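PDB 3KA5: ribosome-associated protein Y (PSrp-1) from Clostridium acetobutylicum, which is probably required in stationary phase for pairing active 70S ribosomes into translationally inactive 100S ribosomes, a task of the long HPF subfamily. Local coordinates for residues Met13-Ala18 with Phe32-Ser37; His27-Phe32 with Val40-Lys45. All coordinates share one frame; numbering follows the deposited sequence.

Interaction 1. Residues Met13-Ala18 with Phe32-Ser37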
loop_
_atom_site.group_PDB
_atom_site.type_symbol
_atom_site.label_atom_id
_atom_site.label_comp_id
_atom_site.label_asym_id
_atom_site.label_seq_id
_atom_site.Cartn_x
_atom_site.Cartn_y
_atom_site.Cartn_z
HETATM N N MSE B 13 -11.246 8.061 4.032
HETATM C CA MSE B 13 -10.883 8.661 5.305
HETATM C C MSE B 13 -9.668 9.559 5.141
HETATM O O MSE B 13 -9.004 9.536 4.109
HETATM C CB MSE B 13 -10.594 7.584 6.351
HETATM C CG MSE B 13 -9.507 6.609 5.976
HETATM SE SE MSE B 13 -9.134 5.406 7.445
HETATM C CE MSE B 13 -10.600 4.183 7.231
ATOM N N SER B 14 -9.392 10.355 6.169
ATOM C CA SER B 14 -8.261 11.274 6.151
ATOM C C SER B 14 -6.989 10.513 6.470
ATOM O O SER B 14 -7.036 9.440 7.076
ATOM C CB SER B 14 -8.457 12.367 7.202
ATOM O OG SER B 14 -8.310 11.829 8.506
ATOM N N GLU B 15 -5.847 11.067 6.081
ATOM C CA GLU B 15 -4.582 10.401 6.357
ATOM C C GLU B 15 -4.369 10.220 7.862
ATOM O O GLU B 15 -3.817 9.207 8.290
ATOM C CB GLU B 15 -3.418 11.184 5.735
ATOM C CG GLU B 15 -3.384 12.658 6.094
ATOM C CD GLU B 15 -2.268 13.399 5.383
ATOM O OE1 GLU B 15 -2.216 13.338 4.137
ATOM O OE2 GLU B 15 -1.447 14.042 6.069
ATOM N N GLU B 16 -4.808 11.192 8.664
ATOM C CA GLU B 16 -4.669 11.100 10.120
ATOM C C GLU B 16 -5.506 9.947 10.662
ATOM O O GLU B 16 -5.066 9.195 11.536
ATOM C CB GLU B 16 -5.128 12.394 10.810
ATOM C CG GLU B 16 -4.212 13.596 10.651
ATOM C CD GLU B 16 -4.315 14.250 9.283
ATOM O OE1 GLU B 16 -5.325 14.028 8.576
ATOM O OE2 GLU B 16 -3.387 15.006 8.920
ATOM N N GLU B 17 -6.729 9.820 10.163
ATOM C CA GLU B 17 -7.582 8.737 10.622
ATOM C C GLU B 17 -6.975 7.405 10.195
ATOM O O GLU B 17 -7.090 6.413 10.909
ATOM C CB GLU B 17 -8.994 8.850 10.041
ATOM C CG GLU B 17 -9.955 7.830 10.652
ATOM C CD GLU B 17 -11.324 7.838 10.001
ATOM O OE1 GLU B 17 -11.770 8.917 9.571
ATOM O OE2 GLU B 17 -11.961 6.761 9.936
ATOM N N ALA B 18 -6.332 7.381 9.027
ATOM C CA ALA B 18 -5.717 6.149 8.545
ATOM C C ALA B 18 -4.571 5.719 9.460
ATOM O O ALA B 18 -4.407 4.530 9.746
ATOM C CB ALA B 18 -5.206 6.328 7.106
ATOM N N PHE B 32 -5.803 2.770 2.063
ATOM C CA PHE B 32 -7.083 3.446 2.225
ATOM C C PHE B 32 -7.385 4.421 1.098
ATOM O O PHE B 32 -6.495 4.836 0.355
ATOM C CB PHE B 32 -7.116 4.195 3.564
ATOM C CG PHE B 32 -6.234 5.421 3.603
ATOM C CD1 PHE B 32 -6.792 6.690 3.622
ATOM C CD2 PHE B 32 -4.845 5.300 3.628
ATOM C CE1 PHE B 32 -5.985 7.831 3.660
ATOM C CE2 PHE B 32 -4.027 6.434 3.666
ATOM C CZ PHE B 32 -4.600 7.700 3.684
ATOM N N GLN B 33 -8.657 4.775 0.978
ATOM C CA GLN B 33 -9.099 5.731 -0.026
ATOM C C GLN B 33 -9.004 7.081 0.671
ATOM O O GLN B 33 -9.733 7.328 1.626
ATOM C CB GLN B 33 -10.552 5.440 -0.409
ATOM C CG GLN B 33 -11.190 6.469 -1.319
ATOM C CD GLN B 33 -10.797 6.287 -2.764
ATOM O OE1 GLN B 33 -9.624 6.391 -3.119
ATOM N NE2 GLN B 33 -11.781 6.012 -3.612
ATOM N N ASN B 34 -8.094 7.938 0.218
ATOM C CA ASN B 34 -7.923 9.254 0.827
ATOM C C ASN B 34 -9.114 10.129 0.456
ATOM O O ASN B 34 -9.348 10.395 -0.721
ATOM C CB ASN B 34 -6.628 9.906 0.328
ATOM C CG ASN B 34 -6.259 11.146 1.119
ATOM O OD1 ASN B 34 -7.116 11.968 1.431
ATOM N ND2 ASN B 34 -4.978 11.292 1.440
ATOM N N GLY B 35 -9.860 10.575 1.462
ATOM C CA GLY B 35 -11.024 11.403 1.206
ATOM C C GLY B 35 -10.709 12.807 0.722
ATOM O O GLY B 35 -11.598 13.517 0.259
ATOM N N ASP B 36 -9.448 13.207 0.829
ATOM C CA ASP B 36 -9.025 14.537 0.403
ATOM C C ASP B 36 -8.758 14.597 -1.096
ATOM O O ASP B 36 -9.065 15.592 -1.748
ATOM C CB ASP B 36 -7.761 14.954 1.167
ATOM C CG ASP B 36 -7.168 16.260 0.661
ATOM O OD1 ASP B 36 -6.598 16.273 -0.453
ATOM O OD2 ASP B 36 -7.271 17.277 1.380
ATOM N N SER B 37 -8.194 13.523 -1.638
ATOM C CA SER B 37 -7.863 13.475 -3.055
ATOM C C SER B 37 -8.646 12.424 -3.830
ATOM O O SER B 37 -8.477 12.291 -5.043
ATOM C CB SER B 37 -6.370 13.204 -3.219
ATOM O OG SER B 37 -6.031 11.939 -2.675
HETATM O O HOH W 1 -6.243 13.221 4.327
HETATM O O HOH W 2 -4.197 13.698 2.598
#
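The CG atoms of M13 and F32 both sit between their own backbone N and carbonyl carbon (chi1 58° and 71°), and this puts the M13 chain beside the F32 ring. The contact joins the N-terminal start of helix 15-25 to the later part of strand 29-34 and the turn after it, within the C-terminal domain of a long HPF protein. M13 CG lies 3.6 Å from F32 CD1, and its chain bends at chi3. The selenium of this selenomethionine stands oblique to the ring, a long Met-aromatic contact. A18 comes over a ring face: its CB is 3.5 Å above the F32 ring centre, a CH-pi contact almost on the ring normal. M13 O lies at the ring edge, near its plane.

The backbones meet in a single bridge. M13 N donates to Q33 O at 2.9 Å, and G35 N donates to M13 O at 3.0 Å. S14 is the N-cap: its OG accepts from E17 N. On the strand side, N34 OD1 accepts from D36 N, an Asx turn.

Two waters link N34 to the helix start. Outside this contact, E15 OE2 pairs with K4 NZ of the second subunit in a salt bridge. The other carboxylate oxygen, E15 OE1, accepts a hydrogen bond from a water, a short one at 2.5 Å, and that same water accepts from N34 ND2 at 2.8 Å.

Interaction 2. Residues His27-Phe32 with Val40-Lys45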
loop_
_atom_site.group_PDB
_atom_site.type_symbol
_atom_site.label_atom_id
_atom_site.label_comp_id
_atom_site.label_asym_id
_atom_site.label_seq_id
_atom_site.Cartn_x
_atom_site.Cartn_y
_atom_site.Cartn_z
ATOM N N HIS B 27 -1.467 -2.990 12.478
ATOM C CA HIS B 27 -0.739 -3.250 11.241
ATOM C C HIS B 27 0.469 -2.350 11.030
ATOM O O HIS B 27 0.609 -1.327 11.700
ATOM C CB HIS B 27 -1.697 -3.143 10.056
ATOM C CG HIS B 27 -2.673 -4.269 9.988
ATOM N ND1 HIS B 27 -2.629 -5.242 9.003
ATOM C CD2 HIS B 27 -3.689 -4.624 10.809
ATOM C CE1 HIS B 27 -3.569 -6.137 9.229
ATOM N NE2 HIS B 27 -4.229 -5.786 10.321
ATOM N N ASN B 28 1.336 -2.759 10.098
ATOM C CA ASN B 28 2.567 -2.036 9.759
ATOM C C ASN B 28 2.377 -1.116 8.555
ATOM O O ASN B 28 3.203 -0.247 8.290
ATOM C CB ASN B 28 3.699 -3.033 9.479
ATOM C CG ASN B 28 4.157 -3.767 10.731
ATOM O OD1 ASN B 28 4.870 -4.769 10.652
ATOM N ND2 ASN B 28 3.758 -3.264 11.893
ATOM N N PHE B 29 1.305 -1.335 7.806
ATOM C CA PHE B 29 0.978 -0.480 6.676
ATOM C C PHE B 29 -0.534 -0.565 6.545
ATOM O O PHE B 29 -1.139 -1.515 7.034
ATOM C CB PHE B 29 1.705 -0.927 5.401
ATOM C CG PHE B 29 1.183 -2.190 4.801
ATOM C CD1 PHE B 29 0.098 -2.166 3.931
ATOM C CD2 PHE B 29 1.794 -3.403 5.078
ATOM C CE1 PHE B 29 -0.369 -3.343 3.337
ATOM C CE2 PHE B 29 1.336 -4.585 4.490
ATOM C CZ PHE B 29 0.254 -4.551 3.620
ATOM N N PHE B 30 -1.148 0.424 5.911
ATOM C CA PHE B 30 -2.608 0.445 5.811
ATOM C C PHE B 30 -3.019 1.124 4.508
ATOM O O PHE B 30 -2.630 2.264 4.241
ATOM C CB PHE B 30 -3.150 1.208 7.036
ATOM C CG PHE B 30 -4.646 1.144 7.207
ATOM C CD1 PHE B 30 -5.260 0.002 7.717
ATOM C CD2 PHE B 30 -5.432 2.250 6.917
ATOM C CE1 PHE B 30 -6.636 -0.022 7.946
ATOM C CE2 PHE B 30 -6.801 2.233 7.140
ATOM C CZ PHE B 30 -7.404 1.098 7.654
ATOM N N VAL B 31 -3.786 0.410 3.687
ATOM C CA VAL B 31 -4.250 0.928 2.405
ATOM C C VAL B 31 -5.613 1.574 2.604
ATOM O O VAL B 31 -6.489 0.992 3.243
ATOM C CB VAL B 31 -4.394 -0.213 1.366
ATOM C CG1 VAL B 31 -4.788 0.356 0.013
ATOM C CG2 VAL B 31 -3.089 -0.993 1.272
ATOM N N PHE B 32 -5.803 2.770 2.063
ATOM C CA PHE B 32 -7.083 3.446 2.225
ATOM C C PHE B 32 -7.385 4.421 1.098
ATOM O O PHE B 32 -6.495 4.836 0.355
ATOM C CB PHE B 32 -7.116 4.195 3.564
ATOM C CG PHE B 32 -6.234 5.421 3.603
ATOM C CD1 PHE B 32 -6.792 6.690 3.622
ATOM C CD2 PHE B 32 -4.845 5.300 3.628
ATOM C CE1 PHE B 32 -5.985 7.831 3.660
ATOM C CE2 PHE B 32 -4.027 6.434 3.666
ATOM C CZ PHE B 32 -4.600 7.700 3.684
ATOM N N VAL B 40 -6.395 6.271 -3.805
ATOM C CA VAL B 40 -5.892 5.281 -2.868
ATOM C C VAL B 40 -4.491 5.689 -2.439
ATOM O O VAL B 40 -3.655 6.067 -3.263
ATOM C CB VAL B 40 -5.830 3.881 -3.504
ATOM C CG1 VAL B 40 -5.084 2.930 -2.592
ATOM C CG2 VAL B 40 -7.234 3.362 -3.754
ATOM N N ASN B 41 -4.254 5.622 -1.137
ATOM C CA ASN B 41 -2.967 5.962 -0.545
ATOM C C ASN B 41 -2.599 4.831 0.407
ATOM O O ASN B 41 -3.433 3.982 0.729
ATOM C CB ASN B 41 -3.064 7.250 0.275
ATOM C CG ASN B 41 -3.157 8.506 -0.578
ATOM O OD1 ASN B 41 -3.203 8.459 -1.811
ATOM N ND2 ASN B 41 -3.181 9.649 0.090
ATOM N N VAL B 42 -1.358 4.836 0.873
ATOM C CA VAL B 42 -0.893 3.826 1.810
ATOM C C VAL B 42 -0.059 4.491 2.899
ATOM O O VAL B 42 0.901 5.201 2.601
ATOM C CB VAL B 42 -0.017 2.764 1.103
ATOM C CG1 VAL B 42 0.400 1.682 2.095
ATOM C CG2 VAL B 42 -0.789 2.145 -0.067
ATOM N N VAL B 43 -0.442 4.297 4.157
ATOM C CA VAL B 43 0.334 4.854 5.252
ATOM C C VAL B 43 1.105 3.691 5.845
ATOM O O VAL B 43 0.684 2.538 5.738
ATOM C CB VAL B 43 -0.544 5.521 6.356
ATOM C CG1 VAL B 43 -1.067 6.857 5.866
ATOM C CG2 VAL B 43 -1.702 4.621 6.739
ATOM N N TYR B 44 2.249 3.986 6.445
ATOM C CA TYR B 44 3.071 2.945 7.038
ATOM C C TYR B 44 3.939 3.540 8.131
ATOM O O TYR B 44 4.111 4.756 8.208
ATOM C CB TYR B 44 3.939 2.285 5.955
ATOM C CG TYR B 44 4.948 3.222 5.323
ATOM C CD1 TYR B 44 6.255 3.294 5.802
ATOM C CD2 TYR B 44 4.585 4.058 4.271
ATOM C CE1 TYR B 44 7.181 4.180 5.245
ATOM C CE2 TYR B 44 5.504 4.953 3.709
ATOM C CZ TYR B 44 6.796 5.006 4.203
ATOM O OH TYR B 44 7.705 5.891 3.656
ATOM N N LYS B 45 4.469 2.679 8.990
ATOM C CA LYS B 45 5.322 3.129 10.076
ATOM C C LYS B 45 6.769 2.917 9.658
ATOM O O LYS B 45 7.140 1.830 9.222
ATOM C CB LYS B 45 5.017 2.335 11.348
ATOM C CG LYS B 45 5.646 2.919 12.600
ATOM C CD LYS B 45 5.002 2.359 13.857
ATOM C CE LYS B 45 5.442 3.146 15.075
ATOM N NZ LYS B 45 4.733 2.700 16.306
#
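F32 overlaps N41, with CE2 of F32 3.6 Å from CB of N41. The same CE2 touches V43 CG1 at 3.7 Å, and the F32 and V43 side chains cross at about a right angle. These residues belong to the antiparallel beta hairpin of strands 29-34 and 39-45. Segments 29-32 and 40-45 run antiparallel at 164°, their axes 4.6 Å apart at the closest approach.

F30 and V43 form a hydrogen-bonded pair, as do F32 and N41. F30 N donates to V43 O at 2.8 Å, and V43 N returns a bond to F30 O. F32 N and N41 O are joined likewise, and N41 N reaches F32 O at 2.8 Å. Near the hairpin's open end the bond from K45 N to N28 O is longer, 3.3 Å.

F30, F32, N41 and V43 share one face of the sheet. The F30 ring, swung opposite the backbone N (chi1 -171°), leads away from strand 39-45 and lies among E21, M22 and L25 of helix 15-25. Its CB stays on V43 CG2, 3.7 Å away. F29, V31, V42 and Y44 lie on the other face, where V31 CG2 is near V42 CG2. V31 CG1 also meets V40 CG1 at 3.7 Å. This second face meets the second subunit: F29 stacks on F29 of that chain, and V31 and V42 pack on its V42 and V31.

The backbone bonds satisfy the polar groups between the strands, while the apolar side chains make one face suited to the helix and the other to dimer packing.

Interactions 1 and 2 lie about 10 Å apart, centre to centre, and share F32. Both use strand 29-34. Their segments alternate along the chain: 13-18, then 27-32, then 32-37, then 40-45. Interaction 1 fixes the start of helix 15-25 to the later part of that strand, and interaction 2 pairs the strand with its neighbour 39-45 in the three-stranded antiparallel sheet. The two also meet directly, where A18 CB packs on V43 CG2 at 3.9 Å. The face of F30, F32 and V43 lies under helix 15-25. The other faces the second subunit. In this assembly the domain is a dimer, which is consistent with a probable role in pairing ribosomes.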